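Local atomic coordinates of pyruvate kinase (Cryptosporidium parvum, PDB entry 4DRS), a protein that probably catalyses the last step of glycolysis, interconverting phosphoenolpyruvate plus ADP with pyruvate plus ATP, with magnesium and potassium as its metals. Residues V406-P409 with E410-C414; K464-R467 with G468-T471; I149-Y153 with S154-K158; K135-D139 with Y140-G144; E272-E275 with G276-F280. All coordinates share one frame; numbering follows the deposited sequence.

Contact 1 (V406-P409 with E410-C414); sequences VAVP and EAIAC
Two backbone amides of the first helical turn converge on Ala407 O, the carbonyl of the N-cap residue of helix 408-422. Ala411 N gives it a good bond of 3.1 Å, whereas Glu410 N adds a weak one, bent to 120° at the hydrogen. The regular i to i+4 pattern of the alpha-helix follows, with Ile412 N bonded to Val408 O at 2.9 Å and Ala413 N to Pro409 O. Pro409, in the first turn, has no amide hydrogen to offer, and at this place in a helix none is required within the helix itself.

Ahead of the cap, Val406 folds back over the start of the helix. Its CG2, set between backbone N and carbonyl carbon (chi1 -68° for CG1), rests on Ala411 with 4.0 Å between CG2 and CB. CG1 leans against the carboxylate of Glu410, whose extended chain crosses the valine at about a right angle. That carboxylate divides its oxygens: OE2 bonds Tyr444 OH and forms a salt bridge with Lys443, which fixes the far end. On another side of the helix, Val408 and Ile412 run alongside each other toward Phe502 and Met520 of a second subunit. A water completes the cap region, accepting from Ala407 N at 2.7 Å and donating to Glu410 OE1 at 2.9 Å.

Contact 2 (K464-R467 with G468-T471); sequences KIAR and GVKT. With SO4 (sulfate ion), chain D.
Bends at chi2 (-38°) and chi3 (-70°) curl the chain of Lys464 back over its own loop, carrying NZ to Val469 O, while Lys470 stays extended as far as CE and turns only at chi4 (73°). The two ammonium groups thereby reach one sulfate ion, probably taken up from the crystallisation liquor. Lys464 NZ donates to sulfate O4 at 3.1 Å and, more weakly, to Val469 O at 3.3 Å; Lys470 NZ donates to sulfate O1 at 2.8 Å. Oxygen O4 is shared further: Thr471 N bonds it at 3.1 Å and Thr471 OG1 at 3.2 Å, so three donors from two residues meet on a single atom. Thr103 N, from outside the loop, also binds the ion.

Next to this site the chain reverses in a type II beta turn from Ala466 to Val469, closed by a weak bond from Val469 N to Ala466 O of 3.4 Å. Gly468 occupies the third position of the turn with positive phi, as is usual for type II. Across the turn Ala466 CB meets Val469 CG2 at 3.8 Å. Arg467 leads away from the turn, its NH2 held by the carbonyls of Ser356 and Val352, and Gln47 NE2 donates to both Ala466 O and Val469 O. Two lysines, a hydroxyl and the backbone amides of Thr471 and Thr103 make a small anion site at the start of strand 469-473, where the negative charge of the sulfate would probably be offset by the ammonium groups.

Contact 3 (I149-Y153 with S154-K158); sequences ISCSY and SLLPK
A type I beta turn from Tyr153 to Leu156, just beyond the edge strand 148-150 of a mixed sheet, folds the chain beneath its own tyrosine. The turn is closed by Leu156 N, which donates to Tyr153 O at 3.2 Å; the donor stands above the carbonyl plane, 57° out of it, so the bond does not follow a lone pair. Tyr153 lays its ring across the turn, its chi1 of -176° carrying CG away from the backbone N. One face of the ring takes Leu156 N, 3.5 Å above the plane, and Leu155 C, both offset toward the rim. Leu155 CB lies 3.7 Å from Tyr153 CE1, toward the phenol end, and Leu156 CB touches Tyr153 CD2, nearer the backbone. The phenol end is tied down separately, Tyr153 OH being hydrogen-bonded to His209 N and to Ser159 OG.

Nearby, Ser152 OG bonds the backbone N of Arg116, a residue that binds ADP, which places the turn next to the nucleotide site. Leu156 also packs on Ile136 of strand 133-137 and Met201 of strand 201-202. The sulfur of Cys151 accepts from Tyr153 N at 3.5 Å and meets Leu156 CD2 at 3.8 Å.

Contact 4 (K135-D139 with Y140-G144); sequences KITTD and YSMLG
Thr137 CG2 and the far end of Met142 make the apolar part of this contact, the methyl lying 3.8 Å from Met142 CE and 3.9 Å from SD. The methionine chain bends at chi2 and chi3 (72°), and that second bend turns CE back toward the threonine. Nearer the backbone, Asp139 turns two oxygens toward Met142 CB from the same side, O at 3.4 Å and OD1 at 3.5 Å. The aspartate crosses the methionine at about a right angle, and its contact with the CB is van der Waals in kind.

What positions these groups is the backbone of the loop. Thr137 OG1 accepts from Asp139 N at 3.1 Å with a nearly straight angle of 168°, an ST turn that swings the chain out of its strand just after Thr137. Further on, Ser141 is the centre of an inverse gamma turn, with a weak bond of 2.8 Å from Met142 N to Tyr140 O, and this brings Met142 back toward the strand end.

In the next shell, Thr138 OG1 bonds Asp183 O, and the ring of Tyr140 comes close to Arg116, an ADP-binding residue. The loop thus leaves strand 133-137, which lies between strands 148-150 and 184-188 in the mixed sheet, and leads into 148-150, against which Met142 rests through Cys148.

Contact 5 (E272-E275 with G276-F280); sequences ENLE and GVINF
From its CB, the side chain of Asn273 turns back over the start of helix 274-278, because CG lies between backbone N and carbonyl carbon (chi1 67°). At the tip, OD1 accepts from Gly276 N at 3.1 Å with an angle of 170° at the hydrogen, the capping bond of an N-cap asparagine. The other amide atom, ND2, donates outward to Gln239 OE1, so both ends of the carboxamide are engaged and its flip is settled. The backbone carbonyl of the same residue receives Val277 N at 3.2 Å.

This short helix closes at its other end on Glu275 O, where two donors from one residue meet: Asn279 N at 2.9 Å and, weakly, Asn279 ND2 at 3.3 Å. Glu275 and Asn279 point the same way, with carboxylate and amide planes 59° apart, while Asn279 ND2 finds a better partner in Gln239 O. Ile278 N bonds Leu274 O at 2.8 Å, and Ile278 CD1 rests obliquely on Leu274 CG.

Helix 274-278 follows barrel strand 266-271, and after a break at Asn279 the chain enters helix 280-286. Val277 packs on Ile271 of that strand, on Leu297 of helix 297-300 and on Met29 of another subunit.

How the contacts relate
Along the chain the order is contact 4, contact 3, contact 5, contact 1, contact 2. Contacts 4 and 3 are neighbours, their centres 8 Å apart on the adjacent parallel strands 133-137 and 148-150 of one mixed sheet. Ser150 OG meets Asp139 O at 2.7 Å and Ile149 O meets Thr137 N at 3.0 Å, which joins the two strand ends; Tyr140 and Ser152 from the loops beyond them both lie close to Arg116, an ADP-binding residue. Contact 5 follows a strand of the eight-stranded barrel, with its centre 25 Å from that of contact 3. Contacts 1 and 2 belong to the C-terminal alpha/beta domain, 19 Å apart between centres. The set spans three domains, with the centres of contacts 1 and 4 about 58 Å apart.

Contact 1 (V406-P409 with E410-C414)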
loop_
_atom_site.group_PDB
_atom_site.type_symbol
_atom_site.label_atom_id
_atom_site.label_comp_id
_atom_site.label_asym_id
_atom_site.label_seq_id
_atom_site.Cartn_x
_atom_site.Cartn_y
_atom_site.Cartn_z
ATOM N N VAL A 406 -6.621 -8.556 -20.318
ATOM C CA VAL A 406 -7.943 -8.102 -20.742
ATOM C C VAL A 406 -7.974 -7.989 -22.264
ATOM O O VAL A 406 -6.942 -8.151 -22.918
ATOM C CB VAL A 406 -8.325 -6.745 -20.100
ATOM C CG1 VAL A 406 -8.537 -6.895 -18.600
ATOM C CG2 VAL A 406 -7.275 -5.674 -20.395
ATOM N N ALA A 407 -9.150 -7.722 -22.828
ATOM C CA ALA A 407 -9.261 -7.449 -24.259
ATOM C C ALA A 407 -8.726 -6.050 -24.563
ATOM O O ALA A 407 -8.633 -5.205 -23.663
ATOM C CB ALA A 407 -10.703 -7.590 -24.725
ATOM N N VAL A 408 -8.375 -5.814 -25.827
ATOM C CA VAL A 408 -7.824 -4.528 -26.265
ATOM C C VAL A 408 -8.689 -3.333 -25.842
ATOM O O VAL A 408 -8.171 -2.402 -25.219
ATOM C CB VAL A 408 -7.529 -4.509 -27.793
ATOM C CG1 VAL A 408 -7.357 -3.086 -28.313
ATOM C CG2 VAL A 408 -6.295 -5.339 -28.103
ATOM N N PRO A 409 -10.006 -3.356 -26.158
ATOM C CA PRO A 409 -10.860 -2.225 -25.772
ATOM C C PRO A 409 -10.791 -1.867 -24.285
ATOM O O PRO A 409 -10.776 -0.681 -23.941
ATOM C CB PRO A 409 -12.266 -2.704 -26.156
ATOM C CG PRO A 409 -12.032 -3.628 -27.308
ATOM C CD PRO A 409 -10.753 -4.345 -26.969
ATOM N N GLU A 410 -10.743 -2.870 -23.412
ATOM C CA GLU A 410 -10.683 -2.598 -21.978
ATOM C C GLU A 410 -9.333 -2.008 -21.563
ATOM O O GLU A 410 -9.274 -1.145 -20.683
ATOM C CB GLU A 410 -11.019 -3.843 -21.150
ATOM C CG GLU A 410 -11.161 -3.545 -19.658
ATOM C CD GLU A 410 -11.810 -4.662 -18.862
ATOM O OE1 GLU A 410 -12.167 -5.707 -19.452
ATOM O OE2 GLU A 410 -11.966 -4.489 -17.635
ATOM N N ALA A 411 -8.257 -2.474 -22.195
ATOM C CA ALA A 411 -6.929 -1.930 -21.936
ATOM C C ALA A 411 -6.846 -0.457 -22.347
ATOM O O ALA A 411 -6.305 0.360 -21.609
ATOM C CB ALA A 411 -5.870 -2.747 -22.647
ATOM N N ILE A 412 -7.393 -0.127 -23.519
ATOM C CA ILE A 412 -7.453 1.263 -23.982
ATOM C C ILE A 412 -8.232 2.122 -22.984
ATOM O O ILE A 412 -7.819 3.246 -22.671
ATOM C CB ILE A 412 -8.079 1.382 -25.395
ATOM C CG1 ILE A 412 -7.267 0.591 -26.437
ATOM C CG2 ILE A 412 -8.213 2.841 -25.819
ATOM C CD1 ILE A 412 -5.900 1.158 -26.775
ATOM N N ALA A 413 -9.341 1.581 -22.477
ATOM C CA ALA A 413 -10.181 2.272 -21.496
ATOM C C ALA A 413 -9.407 2.637 -20.232
ATOM O O ALA A 413 -9.462 3.784 -19.787
ATOM C CB ALA A 413 -11.404 1.435 -21.149
ATOM N N CYS A 414 -8.689 1.664 -19.671
ATOM C CA CYS A 414 -7.842 1.883 -18.490
ATOM C C CYS A 414 -6.777 2.935 -18.708
ATOM O O CYS A 414 -6.546 3.779 -17.846
ATOM C CB CYS A 414 -7.134 0.595 -18.086
ATOM S SG CYS A 414 -8.248 -0.598 -17.365
HETATM O O HOH W 1 -11.490 -7.649 -21.509
#

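Contact 2 (K464-R467 with G468-T471)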
loop_
_atom_site.group_PDB
_atom_site.type_symbol
_atom_site.label_atom_id
_atom_site.label_comp_id
_atom_site.label_asym_id
_atom_site.label_seq_id
_atom_site.Cartn_x
_atom_site.Cartn_y
_atom_site.Cartn_z
ATOM N N LYS A 464 -27.504 5.892 -20.931
ATOM C CA LYS A 464 -28.083 6.729 -19.887
ATOM C C LYS A 464 -28.148 6.043 -18.526
ATOM O O LYS A 464 -28.583 6.650 -17.548
ATOM C CB LYS A 464 -29.445 7.286 -20.310
ATOM C CG LYS A 464 -29.394 8.247 -21.500
ATOM C CD LYS A 464 -28.176 9.168 -21.490
ATOM C CE LYS A 464 -28.233 10.216 -20.384
ATOM N NZ LYS A 464 -26.864 10.710 -20.039
ATOM N N ILE A 465 -27.707 4.787 -18.467
ATOM C CA ILE A 465 -27.584 4.071 -17.198
ATOM C C ILE A 465 -26.121 3.880 -16.759
ATOM O O ILE A 465 -25.851 3.268 -15.723
ATOM C CB ILE A 465 -28.303 2.705 -17.222
ATOM C CG1 ILE A 465 -27.873 1.892 -18.450
ATOM C CG2 ILE A 465 -29.817 2.897 -17.142
ATOM C CD1 ILE A 465 -28.082 0.398 -18.295
ATOM N N ALA A 466 -25.187 4.407 -17.548
ATOM C CA ALA A 466 -23.764 4.311 -17.228
ATOM C C ALA A 466 -23.288 5.575 -16.517
ATOM O O ALA A 466 -23.474 6.686 -17.026
ATOM C CB ALA A 466 -22.950 4.071 -18.492
ATOM N N ARG A 467 -22.670 5.399 -15.350
ATOM C CA ARG A 467 -22.216 6.529 -14.542
ATOM C C ARG A 467 -21.216 7.415 -15.285
ATOM O O ARG A 467 -20.282 6.916 -15.935
ATOM C CB ARG A 467 -21.605 6.056 -13.223
ATOM C CG ARG A 467 -21.329 7.201 -12.261
ATOM C CD ARG A 467 -20.396 6.816 -11.133
ATOM N NE ARG A 467 -21.107 6.183 -10.033
ATOM C CZ ARG A 467 -20.668 6.138 -8.778
ATOM N NH1 ARG A 467 -19.515 6.709 -8.449
ATOM N NH2 ARG A 467 -21.390 5.529 -7.847
ATOM N N GLY A 468 -21.441 8.724 -15.193
ATOM C CA GLY A 468 -20.527 9.731 -15.711
ATOM C C GLY A 468 -20.447 9.850 -17.221
ATOM O O GLY A 468 -19.509 10.450 -17.742
ATOM N N VAL A 469 -21.420 9.285 -17.929
ATOM C CA VAL A 469 -21.417 9.335 -19.386
ATOM C C VAL A 469 -22.422 10.360 -19.916
ATOM O O VAL A 469 -23.626 10.264 -19.676
ATOM C CB VAL A 469 -21.664 7.943 -20.021
ATOM C CG1 VAL A 469 -21.614 8.023 -21.539
ATOM C CG2 VAL A 469 -20.641 6.931 -19.522
ATOM N N LYS A 470 -21.903 11.356 -20.621
ATOM C CA LYS A 470 -22.727 12.292 -21.368
ATOM C C LYS A 470 -22.537 11.951 -22.842
ATOM O O LYS A 470 -21.455 11.514 -23.237
ATOM C CB LYS A 470 -22.309 13.735 -21.067
ATOM C CG LYS A 470 -23.083 14.791 -21.847
ATOM C CD LYS A 470 -22.699 16.207 -21.441
ATOM C CE LYS A 470 -23.533 17.247 -22.181
ATOM N NZ LYS A 470 -24.948 17.338 -21.713
ATOM N N THR A 471 -23.576 12.135 -23.652
ATOM C CA THR A 471 -23.515 11.732 -25.056
ATOM C C THR A 471 -23.732 12.876 -26.054
ATOM O O THR A 471 -24.582 13.744 -25.848
ATOM C CB THR A 471 -24.532 10.618 -25.362
ATOM O OG1 THR A 471 -25.847 11.075 -25.026
ATOM C CG2 THR A 471 -24.219 9.354 -24.568
HETATM S S SO4 D . -26.726 14.017 -21.792
HETATM O O1 SO4 D . -26.300 15.091 -22.717
HETATM O O2 SO4 D . -26.060 14.185 -20.481
HETATM O O3 SO4 D . -28.196 14.117 -21.611
HETATM O O4 SO4 D . -26.358 12.705 -22.378
#

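Contact 3 (I149-Y153 with S154-K158)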
loop_
_atom_site.group_PDB
_atom_site.type_symbol
_atom_site.label_atom_id
_atom_site.label_comp_id
_atom_site.label_asym_id
_atom_site.label_seq_id
_atom_site.Cartn_x
_atom_site.Cartn_y
_atom_site.Cartn_z
ATOM N N ILE A 149 -63.503 -9.914 -0.921
ATOM C CA ILE A 149 -62.673 -9.236 -1.924
ATOM C C ILE A 149 -62.233 -10.190 -3.037
ATOM O O ILE A 149 -62.442 -11.405 -2.950
ATOM C CB ILE A 149 -61.437 -8.531 -1.306
ATOM C CG1 ILE A 149 -60.527 -9.537 -0.586
ATOM C CG2 ILE A 149 -61.868 -7.400 -0.379
ATOM C CD1 ILE A 149 -59.103 -9.056 -0.391
ATOM N N SER A 150 -61.619 -9.630 -4.074
ATOM C CA SER A 150 -61.204 -10.401 -5.238
ATOM C C SER A 150 -59.689 -10.602 -5.282
ATOM O O SER A 150 -58.942 -9.945 -4.552
ATOM C CB SER A 150 -61.691 -9.718 -6.515
ATOM O OG SER A 150 -61.570 -10.588 -7.622
ATOM N N CYS A 151 -59.250 -11.512 -6.149
ATOM C CA CYS A 151 -57.843 -11.877 -6.272
ATOM C C CYS A 151 -57.507 -12.234 -7.721
ATOM O O CYS A 151 -58.288 -12.907 -8.400
ATOM C CB CYS A 151 -57.534 -13.056 -5.345
ATOM S SG CYS A 151 -55.821 -13.631 -5.328
ATOM N N SER A 152 -56.344 -11.784 -8.184
ATOM C CA SER A 152 -55.910 -12.021 -9.561
ATOM C C SER A 152 -55.317 -13.415 -9.769
ATOM O O SER A 152 -55.243 -13.903 -10.896
ATOM C CB SER A 152 -54.895 -10.960 -9.983
ATOM O OG SER A 152 -53.778 -10.963 -9.114
ATOM N N TYR A 153 -54.903 -14.046 -8.674
ATOM C CA TYR A 153 -54.214 -15.334 -8.713
ATOM C C TYR A 153 -55.220 -16.488 -8.604
ATOM O O TYR A 153 -55.697 -16.811 -7.515
ATOM C CB TYR A 153 -53.161 -15.363 -7.593
ATOM C CG TYR A 153 -52.274 -16.589 -7.519
ATOM C CD1 TYR A 153 -51.654 -17.110 -8.655
ATOM C CD2 TYR A 153 -52.019 -17.201 -6.291
ATOM C CE1 TYR A 153 -50.835 -18.227 -8.572
ATOM C CE2 TYR A 153 -51.202 -18.314 -6.197
ATOM C CZ TYR A 153 -50.614 -18.825 -7.337
ATOM O OH TYR A 153 -49.803 -19.929 -7.237
ATOM N N SER A 154 -55.544 -17.098 -9.742
ATOM C CA SER A 154 -56.577 -18.142 -9.797
ATOM C C SER A 154 -56.146 -19.464 -9.151
ATOM O O SER A 154 -56.987 -20.298 -8.807
ATOM C CB SER A 154 -57.045 -18.379 -11.236
ATOM O OG SER A 154 -56.069 -19.071 -11.992
ATOM N N LEU A 155 -54.835 -19.641 -8.992
ATOM C CA LEU A 155 -54.277 -20.814 -8.321
ATOM C C LEU A 155 -54.089 -20.605 -6.810
ATOM O O LEU A 155 -53.387 -21.382 -6.154
ATOM C CB LEU A 155 -52.952 -21.228 -8.974
ATOM C CG LEU A 155 -52.983 -22.087 -10.243
ATOM C CD1 LEU A 155 -51.619 -22.085 -10.918
ATOM C CD2 LEU A 155 -53.428 -23.513 -9.947
ATOM N N LEU A 156 -54.727 -19.567 -6.266
ATOM C CA LEU A 156 -54.659 -19.271 -4.828
ATOM C C LEU A 156 -55.104 -20.431 -3.922
ATOM O O LEU A 156 -54.394 -20.754 -2.965
ATOM C CB LEU A 156 -55.426 -17.986 -4.479
ATOM C CG LEU A 156 -55.465 -17.555 -3.007
ATOM C CD1 LEU A 156 -54.076 -17.215 -2.485
ATOM C CD2 LEU A 156 -56.409 -16.380 -2.815
ATOM N N PRO A 157 -56.270 -21.058 -4.214
ATOM C CA PRO A 157 -56.731 -22.154 -3.345
ATOM C C PRO A 157 -55.748 -23.327 -3.259
ATOM O O PRO A 157 -55.628 -23.954 -2.206
ATOM C CB PRO A 157 -58.044 -22.605 -4.006
ATOM C CG PRO A 157 -57.970 -22.100 -5.410
ATOM C CD PRO A 157 -57.227 -20.804 -5.310
ATOM N N LYS A 158 -55.044 -23.598 -4.357
ATOM C CA LYS A 158 -54.103 -24.712 -4.437
ATOM C C LYS A 158 -52.679 -24.320 -4.022
ATOM O O LYS A 158 -51.733 -25.076 -4.247
ATOM C CB LYS A 158 -54.101 -25.299 -5.856
ATOM C CG LYS A 158 -55.472 -25.749 -6.347
ATOM C CD LYS A 158 -55.449 -26.238 -7.788
ATOM C CE LYS A 158 -54.962 -27.675 -7.891
ATOM N NZ LYS A 158 -55.241 -28.271 -9.226
#

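Contact 4 (K135-D139 with Y140-G144)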
loop_
_atom_site.group_PDB
_atom_site.type_symbol
_atom_site.label_atom_id
_atom_site.label_comp_id
_atom_site.label_asym_id
_atom_site.label_seq_id
_atom_site.Cartn_x
_atom_site.Cartn_y
_atom_site.Cartn_z
ATOM N N LYS A 135 -63.526 -13.251 3.141
ATOM C CA LYS A 135 -63.483 -14.167 2.006
ATOM C C LYS A 135 -62.679 -13.545 0.864
ATOM O O LYS A 135 -62.703 -12.326 0.673
ATOM C CB LYS A 135 -64.906 -14.493 1.545
ATOM C CG LYS A 135 -65.012 -15.583 0.489
ATOM C CD LYS A 135 -66.457 -15.780 0.057
ATOM C CE LYS A 135 -66.566 -16.779 -1.083
ATOM N NZ LYS A 135 -67.978 -16.972 -1.513
ATOM N N ILE A 136 -61.958 -14.383 0.123
ATOM C CA ILE A 136 -61.187 -13.937 -1.037
ATOM C C ILE A 136 -61.452 -14.869 -2.220
ATOM O O ILE A 136 -60.981 -16.006 -2.240
ATOM C CB ILE A 136 -59.666 -13.864 -0.736
ATOM C CG1 ILE A 136 -59.388 -12.987 0.493
ATOM C CG2 ILE A 136 -58.906 -13.325 -1.943
ATOM C CD1 ILE A 136 -57.990 -13.122 1.060
ATOM N N THR A 137 -62.218 -14.381 -3.194
ATOM C CA THR A 137 -62.545 -15.158 -4.393
ATOM C C THR A 137 -61.487 -14.975 -5.484
ATOM O O THR A 137 -60.746 -13.990 -5.474
ATOM C CB THR A 137 -63.954 -14.810 -4.937
ATOM O OG1 THR A 137 -64.227 -15.583 -6.114
ATOM C CG2 THR A 137 -64.072 -13.322 -5.263
ATOM N N THR A 138 -61.416 -15.933 -6.407
ATOM C CA THR A 138 -60.498 -15.859 -7.548
ATOM C C THR A 138 -61.207 -15.323 -8.797
ATOM O O THR A 138 -60.588 -15.148 -9.852
ATOM C CB THR A 138 -59.839 -17.222 -7.858
ATOM O OG1 THR A 138 -60.849 -18.195 -8.155
ATOM C CG2 THR A 138 -59.004 -17.698 -6.678
ATOM N N ASP A 139 -62.508 -15.071 -8.665
ATOM C CA ASP A 139 -63.287 -14.405 -9.702
ATOM C C ASP A 139 -62.847 -12.943 -9.737
ATOM O O ASP A 139 -63.388 -12.105 -9.010
ATOM C CB ASP A 139 -64.788 -14.535 -9.402
ATOM C CG ASP A 139 -65.668 -14.056 -10.549
ATOM O OD1 ASP A 139 -65.716 -12.834 -10.808
ATOM O OD2 ASP A 139 -66.335 -14.904 -11.180
ATOM N N TYR A 140 -61.852 -12.653 -10.574
ATOM C CA TYR A 140 -61.209 -11.337 -10.590
ATOM C C TYR A 140 -62.160 -10.199 -10.982
ATOM O O TYR A 140 -62.167 -9.146 -10.339
ATOM C CB TYR A 140 -59.940 -11.344 -11.455
ATOM C CG TYR A 140 -59.006 -10.166 -11.218
ATOM C CD1 TYR A 140 -58.778 -9.671 -9.930
ATOM C CD2 TYR A 140 -58.335 -9.560 -12.282
ATOM C CE1 TYR A 140 -57.924 -8.600 -9.714
ATOM C CE2 TYR A 140 -57.476 -8.490 -12.074
ATOM C CZ TYR A 140 -57.276 -8.015 -10.790
ATOM O OH TYR A 140 -56.426 -6.954 -10.583
ATOM N N SER A 141 -62.969 -10.423 -12.016
ATOM C CA SER A 141 -63.935 -9.421 -12.476
ATOM C C SER A 141 -65.179 -9.387 -11.585
ATOM O O SER A 141 -66.289 -9.695 -12.024
ATOM C CB SER A 141 -64.319 -9.666 -13.938
ATOM O OG SER A 141 -63.191 -9.546 -14.789
ATOM N N MET A 142 -64.971 -9.009 -10.326
ATOM C CA MET A 142 -66.043 -8.906 -9.343
ATOM C C MET A 142 -65.731 -7.787 -8.359
ATOM O O MET A 142 -64.611 -7.693 -7.847
ATOM C CB MET A 142 -66.219 -10.228 -8.587
ATOM C CG MET A 142 -67.445 -10.271 -7.684
ATOM S SD MET A 142 -67.193 -11.206 -6.160
ATOM C CE MET A 142 -66.108 -10.111 -5.245
ATOM N N LEU A 143 -66.729 -6.945 -8.102
ATOM C CA LEU A 143 -66.604 -5.866 -7.128
ATOM C C LEU A 143 -66.654 -6.431 -5.711
ATOM O O LEU A 143 -67.613 -7.109 -5.337
ATOM C CB LEU A 143 -67.702 -4.814 -7.332
ATOM C CG LEU A 143 -67.776 -4.071 -8.674
ATOM C CD1 LEU A 143 -69.042 -3.228 -8.742
ATOM C CD2 LEU A 143 -66.545 -3.207 -8.919
ATOM N N GLY A 144 -65.613 -6.147 -4.934
ATOM C CA GLY A 144 -65.467 -6.708 -3.595
ATOM C C GLY A 144 -65.820 -5.755 -2.471
ATOM O O GLY A 144 -65.402 -4.597 -2.472
#

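Contact 5 (E272-E275 with G276-F280)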
loop_
_atom_site.group_PDB
_atom_site.type_symbol
_atom_site.label_atom_id
_atom_site.label_comp_id
_atom_site.label_asym_id
_atom_site.label_seq_id
_atom_site.Cartn_x
_atom_site.Cartn_y
_atom_site.Cartn_z
ATOM N N GLU A 272 -35.333 -8.981 -6.426
ATOM C CA GLU A 272 -36.444 -8.571 -5.569
ATOM C C GLU A 272 -36.811 -9.634 -4.533
ATOM O O GLU A 272 -37.779 -9.468 -3.789
ATOM C CB GLU A 272 -37.686 -8.280 -6.420
ATOM C CG GLU A 272 -37.575 -7.077 -7.331
ATOM C CD GLU A 272 -38.886 -6.753 -8.009
ATOM O OE1 GLU A 272 -39.769 -6.144 -7.361
ATOM O OE2 GLU A 272 -39.029 -7.105 -9.197
ATOM N N ASN A 273 -36.061 -10.732 -4.504
ATOM C CA ASN A 273 -36.310 -11.798 -3.536
ATOM C C ASN A 273 -35.089 -12.671 -3.267
ATOM O O ASN A 273 -34.045 -12.505 -3.911
ATOM C CB ASN A 273 -37.530 -12.650 -3.939
ATOM C CG ASN A 273 -37.314 -13.450 -5.214
ATOM O OD1 ASN A 273 -36.202 -13.563 -5.735
ATOM N ND2 ASN A 273 -38.396 -14.025 -5.718
ATOM N N LEU A 274 -35.236 -13.599 -2.324
ATOM C CA LEU A 274 -34.134 -14.444 -1.861
ATOM C C LEU A 274 -33.528 -15.290 -2.982
ATOM O O LEU A 274 -32.303 -15.395 -3.082
ATOM C CB LEU A 274 -34.575 -15.321 -0.675
ATOM C CG LEU A 274 -33.531 -16.185 0.052
ATOM C CD1 LEU A 274 -32.329 -15.369 0.526
ATOM C CD2 LEU A 274 -34.164 -16.930 1.222
ATOM N N GLU A 275 -34.382 -15.877 -3.820
ATOM C CA GLU A 275 -33.923 -16.677 -4.958
ATOM C C GLU A 275 -32.964 -15.894 -5.846
ATOM O O GLU A 275 -31.871 -16.373 -6.168
ATOM C CB GLU A 275 -35.102 -17.201 -5.784
ATOM C CG GLU A 275 -35.511 -18.631 -5.460
ATOM C CD GLU A 275 -34.463 -19.655 -5.879
ATOM O OE1 GLU A 275 -34.105 -19.695 -7.078
ATOM O OE2 GLU A 275 -34.006 -20.429 -5.011
ATOM N N GLY A 276 -33.376 -14.687 -6.223
ATOM C CA GLY A 276 -32.542 -13.782 -7.004
ATOM C C GLY A 276 -31.202 -13.490 -6.354
ATOM O O GLY A 276 -30.181 -13.442 -7.040
ATOM N N VAL A 277 -31.207 -13.293 -5.036
ATOM C CA VAL A 277 -29.971 -13.066 -4.278
ATOM C C VAL A 277 -29.058 -14.303 -4.317
ATOM O O VAL A 277 -27.857 -14.182 -4.573
ATOM C CB VAL A 277 -30.246 -12.648 -2.811
ATOM C CG1 VAL A 277 -28.940 -12.440 -2.054
ATOM C CG2 VAL A 277 -31.102 -11.388 -2.750
ATOM N N ILE A 278 -29.637 -15.482 -4.066
ATOM C CA ILE A 278 -28.911 -16.755 -4.125
ATOM C C ILE A 278 -28.287 -16.970 -5.508
ATOM O O ILE A 278 -27.126 -17.369 -5.616
ATOM C CB ILE A 278 -29.827 -17.948 -3.737
ATOM C CG1 ILE A 278 -30.173 -17.898 -2.243
ATOM C CG2 ILE A 278 -29.186 -19.293 -4.081
ATOM C CD1 ILE A 278 -31.330 -18.794 -1.849
ATOM N N ASN A 279 -29.051 -16.683 -6.559
ATOM C CA ASN A 279 -28.579 -16.887 -7.927
ATOM C C ASN A 279 -27.995 -15.637 -8.587
ATOM O O ASN A 279 -27.845 -15.594 -9.813
ATOM C CB ASN A 279 -29.700 -17.466 -8.791
ATOM C CG ASN A 279 -30.069 -18.877 -8.388
ATOM O OD1 ASN A 279 -29.241 -19.784 -8.441
ATOM N ND2 ASN A 279 -31.315 -19.070 -7.980
ATOM N N PHE A 280 -27.637 -14.645 -7.770
ATOM C CA PHE A 280 -27.184 -13.353 -8.272
ATOM C C PHE A 280 -26.122 -13.453 -9.359
ATOM O O PHE A 280 -26.279 -12.866 -10.425
ATOM C CB PHE A 280 -26.696 -12.435 -7.145
ATOM C CG PHE A 280 -26.184 -11.114 -7.641
ATOM C CD1 PHE A 280 -27.072 -10.100 -8.005
ATOM C CD2 PHE A 280 -24.822 -10.892 -7.795
ATOM C CE1 PHE A 280 -26.605 -8.890 -8.486
ATOM C CE2 PHE A 280 -24.353 -9.682 -8.278
ATOM C CZ PHE A 280 -25.242 -8.680 -8.624
#